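Local coordinates for DNA repair protein rad60 (PDB 3GOE), which is required for recombinational repair of DNA double-strand breaks and may work with the Smc5-Smc6 complex, this fragment being its SUMO-like domain, at residues L53-G57 and E58-P62; T69-E72 and D73-V77. All coordinates share one frame; numbering follows the deposited sequence. Where two conformers were deposited one is given.

Contact 1 (L53-G57 and E58-P62); sequences LEFEG and EWLDP
L53-F55 and E58-W59 run antiparallel as a tight two-residue hairpin, with E54 and W59 as a non-hydrogen-bonded pair (CA to CA 4.5 Å) and F55 and E58 as the hydrogen-bonded pair that closes it. F55 N gives to E58 O at 2.8 Å and E58 N returns a bond to F55 O at 2.9 Å, the latter more bent and reaching the oxygen from above its carbonyl plane. Farther along, L60 N donates to L53 O at 2.9 Å, nearly straight at the hydrogen (176°). Beyond that bond a water accepts from L53 N and donates to L60 O, extending the ladder.

E54 and W59 share one face of the hairpin. With CG anti to its backbone N (chi1 179°), E54 lays CB against W59 CZ3 at 3.6 Å and brings OE1 over the six-membered part of the indole, 3.0 Å from CH2; carboxylate and ring planes are 57° apart. R52 makes a cation-pi contact with the same indole. An alanine in place of E54 would keep the CB contact but would probably uncover the outer rim of the indole and set the ring freer to turn. On the other face, L60 straddles L53 and F55: its CD2 lies 3.9 Å from F55 CB, while CD1 packs on L53 CB. L53 continues inward to V32, L35 and I36 of helix 32-43.

E56 and G57, both with positive phi, form the corner of a type I' turn, characteristic of two-residue beta hairpins; this one makes the edge of the ubiquitin-like beta-grasp sheet.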
ATOM      1  N   LEU A  53      -4.528  -5.623   2.736  1.00  9.63           N
ATOM      2  CA  LEU A  53      -4.645  -5.047   1.408  1.00  9.46           C
ATOM      3  C   LEU A  53      -4.876  -6.119   0.372  1.00  9.55           C
ATOM      4  O   LEU A  53      -4.205  -7.134   0.408  1.00 11.50           O
ATOM      5  CB  LEU A  53      -3.416  -4.257   0.989  1.00 10.31           C
ATOM      6  CG  LEU A  53      -3.011  -3.099   1.851  1.00 11.16           C
ATOM      7  CD1 LEU A  53      -1.806  -2.376   1.268  1.00 13.46           C
ATOM      8  CD2 LEU A  53      -4.141  -2.113   2.122  1.00 12.00           C
ATOM      9  N   GLU A  54      -5.856  -5.905  -0.481  1.00 10.87           N
ATOM     10  CA  GLU A  54      -6.173  -6.814  -1.599  1.00 12.03           C
ATOM     11  C   GLU A  54      -5.824  -6.145  -2.919  1.00 11.68           C
ATOM     12  O   GLU A  54      -6.186  -4.987  -3.126  1.00 13.84           O
ATOM     13  CB  GLU A  54      -7.645  -7.221  -1.561  1.00 16.15           C
ATOM     14  CG  GLU A  54      -8.258  -8.140  -2.616  1.00 32.44           C
ATOM     15  CD  GLU A  54      -9.596  -8.593  -2.033  1.00 45.31           C
ATOM     16  OE1 GLU A  54      -9.645  -9.253  -0.966  1.00 65.21           O
ATOM     17  OE2 GLU A  54     -10.609  -8.261  -2.696  1.00 56.93           O
ATOM     18  N   PHE A  55      -5.150  -6.897  -3.751  1.00 12.62           N
ATOM     19  CA  PHE A  55      -4.720  -6.421  -5.065  1.00 12.57           C
ATOM     20  C   PHE A  55      -5.191  -7.421  -6.079  1.00 16.05           C
ATOM     21  O   PHE A  55      -4.798  -8.577  -5.995  1.00 19.57           O
ATOM     22  CB  PHE A  55      -3.222  -6.247  -5.104  1.00 13.15           C
ATOM     23  CG  PHE A  55      -2.666  -5.808  -6.438  1.00 13.59           C
ATOM     24  CD1 PHE A  55      -3.157  -4.706  -7.116  1.00 15.11           C
ATOM     25  CD2 PHE A  55      -1.703  -6.537  -7.050  1.00 19.18           C
ATOM     26  CE1 PHE A  55      -2.700  -4.277  -8.364  1.00 18.30           C
ATOM     27  CE2 PHE A  55      -1.135  -6.147  -8.223  1.00 23.24           C
ATOM     28  CZ  PHE A  55      -1.634  -5.051  -8.919  1.00 23.21           C
ATOM     29  N   GLU A  56      -6.069  -6.994  -6.993  1.00 20.57           N
ATOM     30  CA  GLU A  56      -6.609  -7.895  -7.999  1.00 26.61           C
ATOM     31  C   GLU A  56      -7.167  -9.140  -7.373  1.00 28.82           C
ATOM     32  O   GLU A  56      -7.049 -10.278  -7.842  1.00 42.61           O
ATOM     33  CB  GLU A  56      -5.483  -8.184  -9.024  1.00 33.50           C
ATOM     34  CG  GLU A  56      -5.158  -6.856  -9.712  1.00 40.56           C
ATOM     35  CD  GLU A  56      -3.903  -6.872 -10.559  1.00 55.28           C
ATOM     36  OE1 GLU A  56      -2.804  -7.334 -10.152  1.00 80.99           O
ATOM     37  OE2 GLU A  56      -4.094  -6.349 -11.689  1.00 55.24           O
ATOM     38  N   GLY A  57      -7.867  -8.992  -6.249  1.00 28.92           N
ATOM     39  CA  GLY A  57      -8.515 -10.244  -5.827  1.00 33.11           C
ATOM     40  C   GLY A  57      -7.599 -11.074  -4.961  1.00 30.79           C
ATOM     41  O   GLY A  57      -7.990 -12.163  -4.547  1.00 35.88           O
ATOM     42  N   GLU A  58      -6.390 -10.639  -4.637  1.00 24.34           N
ATOM     43  CA  GLU A  58      -5.441 -11.408  -3.876  1.00 25.95           C
ATOM     44  C   GLU A  58      -4.900 -10.695  -2.649  1.00 18.91           C
ATOM     45  O   GLU A  58      -4.656  -9.498  -2.771  1.00 16.59           O
ATOM     46  CB  GLU A  58      -4.266 -11.784  -4.824  1.00 33.38           C
ATOM     47  CG  GLU A  58      -4.629 -11.688  -6.304  1.00 39.45           C
ATOM     48  CD  GLU A  58      -3.697 -12.325  -7.311  1.00 46.49           C
ATOM     49  OE1 GLU A  58      -2.449 -12.240  -7.145  1.00 48.92           O
ATOM     50  OE2 GLU A  58      -4.219 -12.918  -8.291  1.00 58.33           O
ATOM     51  N   TRP A  59      -4.725 -11.341  -1.495  1.00 17.72           N
ATOM     52  CA  TRP A  59      -4.194 -10.684  -0.322  1.00 14.40           C
ATOM     53  C   TRP A  59      -2.718 -10.433  -0.479  1.00 12.80           C
ATOM     54  O   TRP A  59      -1.954 -11.375  -0.779  1.00 15.24           O
ATOM     55  CB  TRP A  59      -4.389 -11.556   0.988  1.00 21.47           C
ATOM     56  CG  TRP A  59      -5.817 -11.738   1.314  1.00 29.59           C
ATOM     57  CD1 TRP A  59      -6.350 -12.995   1.499  1.00 35.12           C
ATOM     58  CD2 TRP A  59      -6.843 -10.765   1.490  1.00 29.18           C
ATOM     59  NE1 TRP A  59      -7.668 -12.838   1.779  1.00 36.53           N
ATOM     60  CE2 TRP A  59      -7.986 -11.493   1.784  1.00 34.15           C
ATOM     61  CE3 TRP A  59      -6.946  -9.377   1.444  1.00 23.25           C
ATOM     62  CZ2 TRP A  59      -9.203 -10.865   2.022  1.00 34.95           C
ATOM     63  CZ3 TRP A  59      -8.129  -8.733   1.675  1.00 27.62           C
ATOM     64  CH2 TRP A  59      -9.247  -9.510   1.960  1.00 33.62           C
ATOM     65  N   LEU A  60      -2.262  -9.205  -0.241  1.00 10.51           N
ATOM     66  CA  LEU A  60      -0.844  -8.906  -0.253  1.00  9.52           C
ATOM     67  C   LEU A  60      -0.230  -9.352   1.063  1.00  9.78           C
ATOM     68  O   LEU A  60      -0.770  -9.145   2.144  1.00 11.62           O
ATOM     69  CB  LEU A  60      -0.648  -7.416  -0.468  1.00  9.62           C
ATOM     70  CG  LEU A  60      -1.055  -6.876  -1.821  1.00 11.25           C
ATOM     71  CD1 LEU A  60      -0.908  -5.360  -1.870  1.00 14.33           C
ATOM     72  CD2 LEU A  60      -0.251  -7.458  -2.940  1.00 15.87           C
ATOM     73  N   ASP A  61       0.980  -9.959   0.981  1.00  9.60           N
ATOM     74  CA  ASP A  61       1.700 -10.388   2.155  1.00  9.75           C
ATOM     75  C   ASP A  61       2.253  -9.185   2.889  1.00  8.66           C
ATOM     76  O   ASP A  61       3.054  -8.438   2.319  1.00  8.99           O
ATOM     77  CB  ASP A  61       2.825 -11.304   1.742  1.00 11.02           C
ATOM     78  CG  ASP A  61       3.656 -11.910   2.856  1.00 12.55           C
ATOM     79  OD1 ASP A  61       3.656 -11.383   3.964  1.00 13.56           O
ATOM     80  OD2 ASP A  61       4.340 -12.914   2.569  1.00 17.25           O
ATOM     81  N   PRO A  62       1.875  -8.968   4.143  1.00  9.31           N
ATOM     82  CA  PRO A  62       2.340  -7.765   4.868  1.00  9.56           C
ATOM     83  C   PRO A  62       3.847  -7.683   4.972  1.00  8.19           C
ATOM     84  O   PRO A  62       4.383  -6.588   5.167  1.00  8.47           O
ATOM     85  CB  PRO A  62       1.698  -7.890   6.251  1.00 12.01           C
ATOM     86  CG  PRO A  62       1.339  -9.301   6.382  1.00 15.32           C
ATOM     87  CD  PRO A  62       0.958  -9.769   4.984  1.00 11.78           C
TER
HETATM   88  O   HOH W   1      -2.158  -7.092   3.505  1.00 12.31           O

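Contact 2 (T69-E72 and D73-V77)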
ATOM      1  N   THR A  69       6.252  -7.271  -4.754  1.00 15.29           N
ATOM      2  CA  THR A  69       4.925  -7.542  -5.234  1.00 15.16           C
ATOM      3  C   THR A  69       4.832  -7.155  -6.704  1.00 15.77           C
ATOM      4  O   THR A  69       5.775  -6.617  -7.267  1.00 17.38           O
ATOM      5  CB  THR A  69       3.861  -6.781  -4.455  1.00 14.41           C
ATOM      6  OG1 THR A  69       3.867  -5.418  -4.842  1.00 13.33           O
ATOM      7  CG2 THR A  69       4.053  -6.864  -2.933  1.00 15.43           C
ATOM      8  N   GLU A  70       3.652  -7.373  -7.283  1.00 16.28           N
ATOM      9  CA  GLU A  70       3.442  -6.913  -8.658  0.50 18.22           C
ATOM     10  C   GLU A  70       2.898  -5.497  -8.784  1.00 17.73           C
ATOM     11  O   GLU A  70       2.547  -5.016  -9.881  1.00 19.10           O
ATOM     12  CB  GLU A  70       2.513  -7.904  -9.397  0.50 21.45           C
ATOM     13  CG  GLU A  70       3.226  -9.276  -9.465  0.50 26.73           C
ATOM     14  CD  GLU A  70       2.489 -10.221 -10.378  0.50 33.51           C
ATOM     15  OE1 GLU A  70       1.341  -9.889 -10.754  0.50 40.51           O
ATOM     16  OE2 GLU A  70       3.095 -11.282 -10.691  0.50 34.68           O
ATOM     17  N   LEU A  71       2.807  -4.777  -7.671  1.00 14.98           N
ATOM     18  CA  LEU A  71       2.331  -3.397  -7.715  1.00 14.53           C
ATOM     19  C   LEU A  71       3.213  -2.522  -8.587  1.00 14.47           C
ATOM     20  O   LEU A  71       4.439  -2.632  -8.573  1.00 16.40           O
ATOM     21  CB  LEU A  71       2.281  -2.842  -6.265  1.00 12.89           C
ATOM     22  CG  LEU A  71       1.217  -3.434  -5.344  1.00 14.33           C
ATOM     23  CD1 LEU A  71       1.473  -2.977  -3.921  1.00 15.21           C
ATOM     24  CD2 LEU A  71      -0.148  -3.104  -5.835  1.00 17.19           C
ATOM     25  N   GLU A  72       2.555  -1.638  -9.316  1.00 14.32           N
ATOM     26  CA  GLU A  72       3.239  -0.673 -10.130  1.00 14.59           C
ATOM     27  C   GLU A  72       2.626   0.723  -9.895  1.00 13.08           C
ATOM     28  O   GLU A  72       1.551   0.873  -9.303  1.00 13.03           O
ATOM     29  CB  GLU A  72       3.117  -1.011 -11.625  1.00 20.14           C
ATOM     30  CG  GLU A  72       3.749  -2.365 -11.968  1.00 28.39           C
ATOM     31  CD  GLU A  72       3.241  -2.924 -13.284  1.00 48.98           C
ATOM     32  OE1 GLU A  72       2.577  -2.190 -14.065  1.00 66.87           O
ATOM     33  OE2 GLU A  72       3.481  -4.105 -13.615  1.00 76.71           O
ATOM     34  N   ASP A  73       3.320   1.721 -10.373  1.00 13.51           N
ATOM     35  CA  ASP A  73       2.843   3.050 -10.248  1.00 12.64           C
ATOM     36  C   ASP A  73       1.428   3.230 -10.810  1.00 13.21           C
ATOM     37  O   ASP A  73       1.112   2.745 -11.899  1.00 17.05           O
ATOM     38  CB  ASP A  73       3.837   3.957 -11.000  1.00 14.82           C
ATOM     39  CG  ASP A  73       3.534   5.429 -10.799  1.00 14.07           C
ATOM     40  OD1 ASP A  73       3.349   6.155 -11.791  1.00 22.26           O
ATOM     41  OD2 ASP A  73       3.480   5.879  -9.643  1.00 16.50           O
ATOM     42  N   GLU A  74       0.574   3.906 -10.054  1.00 12.50           N
ATOM     43  CA  GLU A  74      -0.812   4.210 -10.351  1.00 14.15           C
ATOM     44  C   GLU A  74      -1.732   2.998 -10.198  1.00 14.78           C
ATOM     45  O   GLU A  74      -2.896   3.083 -10.577  1.00 19.39           O
ATOM     46  CB  GLU A  74      -0.986   4.940 -11.704  1.00 19.78           C
ATOM     47  CG  GLU A  74      -0.297   6.294 -11.697  1.00 25.45           C
ATOM     48  CD  GLU A  74      -0.836   7.485 -10.976  1.00 31.44           C
ATOM     49  OE1 GLU A  74      -1.903   7.414 -10.310  1.00 31.42           O
ATOM     50  OE2 GLU A  74      -0.215   8.606 -11.031  1.00 45.19           O
ATOM     51  N   ASP A  75      -1.284   1.879  -9.612  1.00 12.88           N
ATOM     52  CA  ASP A  75      -2.131   0.803  -9.289  1.00 13.20           C
ATOM     53  C   ASP A  75      -3.073   1.154  -8.120  1.00 12.55           C
ATOM     54  O   ASP A  75      -2.842   2.133  -7.401  1.00 13.41           O
ATOM     55  CB  ASP A  75      -1.382  -0.485  -8.990  1.00 14.35           C
ATOM     56  CG  ASP A  75      -0.988  -1.240 -10.225  1.00 16.28           C
ATOM     57  OD1 ASP A  75      -1.593  -1.079 -11.307  1.00 26.31           O
ATOM     58  OD2 ASP A  75      -0.035  -2.084 -10.143  1.00 18.08           O
ATOM     59  N   GLN A  76      -4.119   0.335  -8.015  1.00 12.96           N
ATOM     60  CA  GLN A  76      -5.092   0.521  -6.978  1.00 12.07           C
ATOM     61  C   GLN A  76      -5.234  -0.766  -6.170  1.00 10.90           C
ATOM     62  O   GLN A  76      -5.102  -1.836  -6.717  1.00 12.65           O
ATOM     63  CB  GLN A  76      -6.440   0.989  -7.495  1.00 15.32           C
ATOM     64  CG  GLN A  76      -7.041   0.114  -8.526  1.00 16.36           C
ATOM     65  CD  GLN A  76      -8.112   0.925  -9.267  1.00 20.89           C
ATOM     66  OE1 GLN A  76      -8.961   1.552  -8.656  1.00 24.72           O
ATOM     67  NE2 GLN A  76      -8.113   0.874 -10.620  1.00 24.36           N
ATOM     68  N   VAL A  77      -5.447  -0.579  -4.876  1.00 10.62           N
ATOM     69  CA  VAL A  77      -5.637  -1.681  -3.945  1.00 10.83           C
ATOM     70  C   VAL A  77      -6.848  -1.367  -3.060  1.00 10.57           C
ATOM     71  O   VAL A  77      -7.271  -0.236  -2.894  1.00 13.16           O
ATOM     72  CB  VAL A  77      -4.416  -1.966  -3.061  1.00 14.08           C
ATOM     73  CG1 VAL A  77      -3.195  -2.319  -3.898  1.00 16.92           C
ATOM     74  CG2 VAL A  77      -4.220  -0.745  -2.226  1.00 20.65           C
TER
HETATM   75  O   HOH W   2       0.522  -4.330 -11.634  1.00 26.42           O
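The turn leading into strand 76-80 of the beta-grasp fold is a type II beta turn from E72 to D75, and E72 and D75 grip each other through two bonds. D75 N donates to E72 O at 3.0 Å, closing the turn, while the D75 carboxylate reaches back to the backbone of the same residue: OD2 accepts from E72 N at 2.8 Å. That N-H comes from above the carboxylate plane, 41° out of it, and the bond is moderately bent. Placing CG beside its own backbone N (chi1 -82°) carries the D75 carboxylate back over the incoming chain. A water donates to both E70 O and D75 OD2, so OD2 receives two hydrogens, one from E72 N and one from the water that links it to E70 O. With E72 OE1 4.7 Å from D75 OD2, these donors would probably offset some of the repulsion between the carboxylates.

Before the turn, T69 OG1 accepts from L71 N at 3.1 Å, forming an ST turn; the same hydroxyl also bonds V66 O. The apolar part of the contact is L71 against V77: methyl CD2 meets methyl CG1 at 3.7 Å, the two side chains crossing at about a right angle. Both also touch F55 of strand 52-55. At the two corner positions of the turn, D73 OD2 accepts from T11 N on strand 9-16 and E74 forms a salt bridge with R23.

E74, at the third position, has the positive phi (75°) expected of a type II turn, which here redirects the chain from loop to central strand, its first and last residues clasped by backbone and carboxylate together.

From the N terminus, strands 9-16 and 22-27 and helix 32-43 come first, before either contact. Contact 1 then closes the short hairpin of strands 52-55 and 58-59, and after an intervening loop contact 2 closes the turn into strand 76-80. The two loops are in series: neither encloses nor crosses the other. Their centres lie about 11 Å apart, yet they meet because strand 76-80 is inserted between 9-16 and 52-55. F55 forms the main bridge: its CD1 lies 3.6 Å from L71 CD2, and CZ is as near D75 OD2. E54 also shares backbone hydrogen bonding with S78, joining the edge hairpin to the sheet's central strand.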